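Local coordinates for protein D-alanyl transferase DltD (Enterococcus faecalis, PDB 6O93) that probably transfers D-alanine to lipoteichoic acid at the cell membrane, a step in cell-wall biogenesis of Gram-positive bacteria, at residues A[122-127]-A[186-191]; A[129-134]-A[179-184]. All coordinates share one frame; numbering follows the deposited sequence.

How the contacts relate
Contacts 1 and 2 are two zones of a single helix pair, helix 124-132 against helix 175-195. Their centres are about 10 Å apart. The pairing is roughly antiparallel: the start of the short helix meets residues 186-191 in contact 1, and its end meets residues 179-184 in contact 2. Contact 1 is partly buried and lies about 21 Å, centre to centre, from the middle of the chain. Contact 2 is buried and lies about 26 Å from it. Contact 2 is apolar packing; contact 1 adds two amide oxygens set against leucine methyls. Neither includes a residue of the sodium site formed by Ser46, Glu48 and Ser104.

Contact 1 of 2, residues A[122-127]-A[186-191]; sequences YSQLQT and RFLNRE
Leu188 leads the packing from helix 175-195, with its CB directed at the first turn of helix 124-132. Its CG lies anti to the carbonyl carbon (chi1 -66°), and the two methyls reach the neighbouring backbone and side chains. Leu188 CD1 sits 3.8 Å from Leu125 CA. Leu188 CD2 is 3.5 Å from Gln124 OE1, and Gln124 and Leu188 cross at about a right angle. Gln124 CG lies by Leu188 CD1, and its OE1 reaches both methyls; Gln124 also touches Asp157. Leu125 and Leu188 run past each other in opposite directions, with Leu125 CD1 3.9 Å from Leu188 CB. One residue on, Asn189 crosses Leu125 at about a right angle. Asn189 OD1 lies 3.3 Å from Leu125 CD1, a close van der Waals contact. Leu125 also touches Leu185 and Asp192. It therefore sits among Leu185, Leu188, Asn189 and Asp192 of helix 175-195, in the manner of knobs-into-holes packing. The turn that carries Leu125 is fixed by Ser123 at the N-cap, whose OG accepts a nearly straight bond from Gln126 N (3.1 Å, 168°). Ser123 O is gripped twice, by Thr127 N and Thr127 OG1 from opposite faces of its plane. Across the interface the two amide side chains contribute their oxygens only as neighbours of methyl groups. The contact therefore depends on shape and apolar burial, while polar bonds hold the helix start itself.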
loop_
_atom_site.group_PDB
_atom_site.type_symbol
_atom_site.label_atom_id
_atom_site.label_comp_id
_atom_site.label_asym_id
_atom_site.label_seq_id
_atom_site.Cartn_x
_atom_site.Cartn_y
_atom_site.Cartn_z
ATOM N N TYR A 122 -12.778 2.001 5.157
ATOM C CA TYR A 122 -13.175 0.950 6.081
ATOM C C TYR A 122 -14.079 -0.059 5.385
ATOM O O TYR A 122 -15.076 0.307 4.757
ATOM C CB TYR A 122 -13.885 1.568 7.284
ATOM C CG TYR A 122 -14.605 0.576 8.166
ATOM C CD1 TYR A 122 -13.902 -0.276 9.009
ATOM C CD2 TYR A 122 -15.990 0.502 8.168
ATOM C CE1 TYR A 122 -14.558 -1.179 9.821
ATOM C CE2 TYR A 122 -16.656 -0.394 8.976
ATOM C CZ TYR A 122 -15.936 -1.231 9.802
ATOM O OH TYR A 122 -16.595 -2.127 10.610
ATOM N N SER A 123 -13.723 -1.337 5.499
ATOM C CA SER A 123 -14.487 -2.432 4.909
ATOM C C SER A 123 -15.228 -3.166 6.019
ATOM O O SER A 123 -14.614 -3.890 6.812
ATOM C CB SER A 123 -13.573 -3.386 4.142
ATOM O OG SER A 123 -14.298 -4.501 3.651
ATOM N N GLN A 124 -16.547 -2.983 6.078
ATOM C CA GLN A 124 -17.344 -3.734 7.041
ATOM C C GLN A 124 -17.341 -5.220 6.708
ATOM O O GLN A 124 -17.316 -6.066 7.611
ATOM C CB GLN A 124 -18.770 -3.193 7.079
ATOM C CG GLN A 124 -19.604 -3.750 8.221
ATOM C CD GLN A 124 -20.993 -3.144 8.280
ATOM O OE1 GLN A 124 -21.846 -3.430 7.439
ATOM N NE2 GLN A 124 -21.226 -2.301 9.275
ATOM N N LEU A 125 -17.362 -5.556 5.415
ATOM C CA LEU A 125 -17.248 -6.947 4.988
ATOM C C LEU A 125 -16.030 -7.616 5.613
ATOM O O LEU A 125 -16.144 -8.628 6.314
ATOM C CB LEU A 125 -17.168 -7.010 3.459
ATOM C CG LEU A 125 -16.835 -8.374 2.842
ATOM C CD1 LEU A 125 -17.931 -9.386 3.146
ATOM C CD2 LEU A 125 -16.620 -8.248 1.340
ATOM N N GLN A 126 -14.844 -7.059 5.362
ATOM C CA GLN A 126 -13.611 -7.691 5.824
ATOM C C GLN A 126 -13.515 -7.684 7.347
ATOM O O GLN A 126 -13.041 -8.656 7.950
ATOM C CB GLN A 126 -12.407 -6.986 5.198
ATOM C CG GLN A 126 -12.400 -7.036 3.675
ATOM C CD GLN A 126 -11.342 -6.139 3.052
ATOM O OE1 GLN A 126 -10.591 -5.462 3.753
ATOM N NE2 GLN A 126 -11.287 -6.127 1.725
ATOM N N THR A 127 -13.968 -6.607 7.988
ATOM C CA THR A 127 -13.921 -6.537 9.445
ATOM C C THR A 127 -14.867 -7.554 10.075
ATOM O O THR A 127 -14.492 -8.268 11.012
ATOM C CB THR A 127 -14.260 -5.121 9.911
ATOM O OG1 THR A 127 -13.354 -4.193 9.305
ATOM C CG2 THR A 127 -14.156 -5.005 11.424
ATOM N N ARG A 186 -24.188 -12.109 5.239
ATOM C CA ARG A 186 -25.048 -12.550 4.144
ATOM C C ARG A 186 -25.394 -11.385 3.224
ATOM O O ARG A 186 -25.412 -11.537 1.998
ATOM C CB ARG A 186 -26.320 -13.195 4.697
ATOM C CG ARG A 186 -26.067 -14.494 5.450
ATOM C CD ARG A 186 -27.346 -15.066 6.041
ATOM N NE ARG A 186 -28.318 -15.435 5.016
ATOM C CZ ARG A 186 -29.568 -15.812 5.269
ATOM N NH1 ARG A 186 -30.011 -15.870 6.520
ATOM N NH2 ARG A 186 -30.379 -16.130 4.269
ATOM N N PHE A 187 -25.663 -10.210 3.796
ATOM C CA PHE A 187 -25.914 -9.034 2.970
ATOM C C PHE A 187 -24.620 -8.492 2.372
ATOM O O PHE A 187 -24.577 -8.142 1.187
ATOM C CB PHE A 187 -26.609 -7.950 3.792
ATOM C CG PHE A 187 -27.968 -8.344 4.283
ATOM C CD1 PHE A 187 -29.086 -8.137 3.496
ATOM C CD2 PHE A 187 -28.130 -8.914 5.535
ATOM C CE1 PHE A 187 -30.341 -8.497 3.944
ATOM C CE2 PHE A 187 -29.377 -9.275 5.989
ATOM C CZ PHE A 187 -30.486 -9.067 5.192
ATOM N N LEU A 188 -23.555 -8.421 3.174
ATOM C CA LEU A 188 -22.315 -7.809 2.710
ATOM C C LEU A 188 -21.701 -8.594 1.556
ATOM O O LEU A 188 -21.157 -8.003 0.618
ATOM C CB LEU A 188 -21.325 -7.694 3.869
ATOM C CG LEU A 188 -21.737 -6.738 4.989
ATOM C CD1 LEU A 188 -20.875 -6.945 6.228
ATOM C CD2 LEU A 188 -21.651 -5.292 4.516
ATOM N N ASN A 189 -21.769 -9.927 1.610
ATOM C CA ASN A 189 -21.235 -10.737 0.519
ATOM C C ASN A 189 -22.087 -10.602 -0.736
ATOM O O ASN A 189 -21.557 -10.559 -1.852
ATOM C CB ASN A 189 -21.140 -12.200 0.947
ATOM C CG ASN A 189 -19.900 -12.486 1.767
ATOM O OD1 ASN A 189 -18.804 -12.037 1.431
ATOM N ND2 ASN A 189 -20.068 -13.227 2.855
ATOM N N ARG A 190 -23.409 -10.536 -0.577
ATOM C CA ARG A 190 -24.275 -10.309 -1.727
ATOM C C ARG A 190 -23.992 -8.952 -2.359
ATOM O O ARG A 190 -23.949 -8.825 -3.588
ATOM C CB ARG A 190 -25.740 -10.420 -1.304
ATOM C CG ARG A 190 -26.742 -10.227 -2.430
ATOM C CD ARG A 190 -26.515 -11.212 -3.569
ATOM N NE ARG A 190 -27.588 -11.158 -4.558
ATOM C CZ ARG A 190 -27.529 -11.718 -5.762
ATOM N NH1 ARG A 190 -26.441 -12.377 -6.142
ATOM N NH2 ARG A 190 -28.560 -11.614 -6.591
ATOM N N GLU A 191 -23.784 -7.926 -1.533
ATOM C CA GLU A 191 -23.482 -6.601 -2.060
ATOM C C GLU A 191 -22.108 -6.563 -2.715
ATOM O O GLU A 191 -21.900 -5.805 -3.669
ATOM C CB GLU A 191 -23.590 -5.563 -0.941
ATOM C CG GLU A 191 -25.028 -5.329 -0.500
ATOM C CD GLU A 191 -25.147 -4.495 0.761
ATOM O OE1 GLU A 191 -24.144 -4.349 1.488
ATOM O OE2 GLU A 191 -26.256 -3.988 1.028
#

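Contact 2 of 2, residues A[129-134]-A[179-184]; sequences QWLANL and DYFIMN
Between 129-134 and 179-184, which run in roughly opposite directions, the nearest CA atoms are those of Ala132 and Phe181, 5.9 Å apart. Both side chains start out toward the opposite helix. The Ala132 methyl takes little room, consistent with the close approach here. Ala132 CB lies 4.2 Å from Phe181 CB. Ile182 CG1 also nears that methyl. The Phe181 ring crosses Leu131 at a slant. Leu131 CD1 comes to 3.6 Å from Phe181 CZ, and Leu131 CB lies near Phe181 CE2. Phe181 CG is anti to the carbonyl carbon; chi1 -59° swings the ring across to Leu131. Both helices belong to the all-helical stretch between strands 98-102 and 289-294 of the parallel sheet, in a protein of the SGNH hydrolase clan. Helix 158-168 adds Leu160 against Leu131 and Thr163 against Phe181, and the ring of Tyr128 also meets that of Phe181. Helix 124-132 ends here, and Ala132 O takes a hydrogen bond from Arg178 NE. Within helix 175-195, Asn184 folds back over Tyr180: its ND2 bonds to Tyr180 O at 3.0 Å, from above the carbonyl plane, and also lies over one face of the Tyr180 ring.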
loop_
_atom_site.group_PDB
_atom_site.type_symbol
_atom_site.label_atom_id
_atom_site.label_comp_id
_atom_site.label_asym_id
_atom_site.label_seq_id
_atom_site.Cartn_x
_atom_site.Cartn_y
_atom_site.Cartn_z
ATOM N N GLN A 129 -16.051 -10.285 8.601
ATOM C CA GLN A 129 -15.526 -11.607 8.277
ATOM C C GLN A 129 -14.423 -12.008 9.249
ATOM O O GLN A 129 -14.376 -13.154 9.711
ATOM C CB GLN A 129 -15.001 -11.619 6.841
ATOM C CG GLN A 129 -14.446 -12.960 6.387
ATOM C CD GLN A 129 -13.645 -12.849 5.107
ATOM O OE1 GLN A 129 -12.893 -11.891 4.912
ATOM N NE2 GLN A 129 -13.803 -13.828 4.224
ATOM N N TRP A 130 -13.527 -11.073 9.568
ATOM C CA TRP A 130 -12.438 -11.359 10.497
ATOM C C TRP A 130 -12.974 -11.810 11.852
ATOM O O TRP A 130 -12.500 -12.800 12.422
ATOM C CB TRP A 130 -11.549 -10.119 10.625
ATOM C CG TRP A 130 -10.729 -10.030 11.881
ATOM C CD1 TRP A 130 -9.793 -10.922 12.319
ATOM C CD2 TRP A 130 -10.753 -8.967 12.844
ATOM N NE1 TRP A 130 -9.240 -10.484 13.502
ATOM C CE2 TRP A 130 -9.813 -9.288 13.845
ATOM C CE3 TRP A 130 -11.482 -7.779 12.960
ATOM C CZ2 TRP A 130 -9.584 -8.463 14.948
ATOM C CZ3 TRP A 130 -11.254 -6.962 14.057
ATOM C CH2 TRP A 130 -10.312 -7.307 15.035
ATOM N N LEU A 131 -13.979 -11.105 12.378
ATOM C CA LEU A 131 -14.509 -11.454 13.693
ATOM C C LEU A 131 -15.351 -12.722 13.650
ATOM O O LEU A 131 -15.352 -13.494 14.616
ATOM C CB LEU A 131 -15.330 -10.293 14.252
ATOM C CG LEU A 131 -14.534 -9.017 14.533
ATOM C CD1 LEU A 131 -15.464 -7.862 14.845
ATOM C CD2 LEU A 131 -13.555 -9.240 15.676
ATOM N N ALA A 132 -16.061 -12.963 12.546
ATOM C CA ALA A 132 -16.915 -14.143 12.460
ATOM C C ALA A 132 -16.096 -15.428 12.467
ATOM O O ALA A 132 -16.523 -16.438 13.039
ATOM C CB ALA A 132 -17.783 -14.071 11.202
ATOM N N ASN A 133 -14.918 -15.410 11.845
ATOM C CA ASN A 133 -14.090 -16.599 11.703
ATOM C C ASN A 133 -13.024 -16.715 12.784
ATOM O O ASN A 133 -12.183 -17.615 12.716
ATOM C CB ASN A 133 -13.423 -16.611 10.326
ATOM C CG ASN A 133 -14.428 -16.628 9.195
ATOM O OD1 ASN A 133 -15.500 -17.219 9.312
ATOM N ND2 ASN A 133 -14.087 -15.979 8.092
ATOM N N LEU A 134 -13.039 -15.833 13.777
ATOM C CA LEU A 134 -12.014 -15.849 14.812
ATOM C C LEU A 134 -12.253 -17.013 15.767
ATOM O O LEU A 134 -13.280 -17.060 16.454
ATOM C CB LEU A 134 -12.021 -14.519 15.560
ATOM C CG LEU A 134 -10.728 -14.084 16.247
ATOM C CD1 LEU A 134 -9.578 -14.022 15.254
ATOM C CD2 LEU A 134 -10.933 -12.734 16.911
ATOM N N ASP A 179 -22.854 -14.521 15.735
ATOM C CA ASP A 179 -24.091 -14.692 14.980
ATOM C C ASP A 179 -24.495 -13.394 14.290
ATOM O O ASP A 179 -24.955 -13.408 13.142
ATOM C CB ASP A 179 -25.214 -15.170 15.901
ATOM C CG ASP A 179 -24.975 -16.565 16.450
ATOM O OD1 ASP A 179 -24.074 -17.270 15.950
ATOM O OD2 ASP A 179 -25.695 -16.957 17.390
ATOM N N TYR A 180 -24.333 -12.261 14.978
ATOM C CA TYR A 180 -24.693 -10.975 14.388
ATOM C C TYR A 180 -23.868 -10.695 13.138
ATOM O O TYR A 180 -24.409 -10.306 12.096
ATOM C CB TYR A 180 -24.508 -9.858 15.416
ATOM C CG TYR A 180 -24.635 -8.473 14.831
ATOM C CD1 TYR A 180 -25.879 -7.893 14.640
ATOM C CD2 TYR A 180 -23.511 -7.748 14.465
ATOM C CE1 TYR A 180 -26.003 -6.628 14.104
ATOM C CE2 TYR A 180 -23.622 -6.479 13.925
ATOM C CZ TYR A 180 -24.871 -5.925 13.748
ATOM O OH TYR A 180 -24.994 -4.662 13.213
ATOM N N PHE A 181 -22.548 -10.879 13.224
ATOM C CA PHE A 181 -21.699 -10.658 12.059
ATOM C C PHE A 181 -22.087 -11.590 10.919
ATOM O O PHE A 181 -22.106 -11.181 9.752
ATOM C CB PHE A 181 -20.230 -10.847 12.438
ATOM C CG PHE A 181 -19.765 -9.923 13.528
ATOM C CD1 PHE A 181 -20.015 -8.563 13.453
ATOM C CD2 PHE A 181 -19.096 -10.416 14.635
ATOM C CE1 PHE A 181 -19.598 -7.709 14.456
ATOM C CE2 PHE A 181 -18.678 -9.566 15.645
ATOM C CZ PHE A 181 -18.930 -8.210 15.554
ATOM N N ILE A 182 -22.417 -12.844 11.240
ATOM C CA ILE A 182 -22.792 -13.804 10.205
ATOM C C ILE A 182 -24.073 -13.364 9.509
ATOM O O ILE A 182 -24.198 -13.471 8.282
ATOM C CB ILE A 182 -22.924 -15.213 10.814
ATOM C CG1 ILE A 182 -21.541 -15.728 11.225
ATOM C CG2 ILE A 182 -23.590 -16.169 9.830
ATOM C CD1 ILE A 182 -21.570 -17.005 12.039
ATOM N N MET A 183 -25.039 -12.855 10.276
ATOM C CA MET A 183 -26.268 -12.340 9.680
ATOM C C MET A 183 -25.972 -11.223 8.689
ATOM O O MET A 183 -26.514 -11.201 7.578
ATOM C CB MET A 183 -27.211 -11.829 10.767
ATOM C CG MET A 183 -27.848 -12.903 11.609
ATOM S SD MET A 183 -29.050 -12.192 12.741
ATOM C CE MET A 183 -29.411 -13.617 13.765
ATOM N N ASN A 184 -25.128 -10.269 9.085
ATOM C CA ASN A 184 -24.826 -9.143 8.208
ATOM C C ASN A 184 -23.978 -9.575 7.021
ATOM O O ASN A 184 -24.141 -9.049 5.914
ATOM C CB ASN A 184 -24.121 -8.042 8.997
ATOM C CG ASN A 184 -25.083 -7.202 9.807
ATOM O OD1 ASN A 184 -25.519 -6.142 9.362
ATOM N ND2 ASN A 184 -25.426 -7.674 10.999
#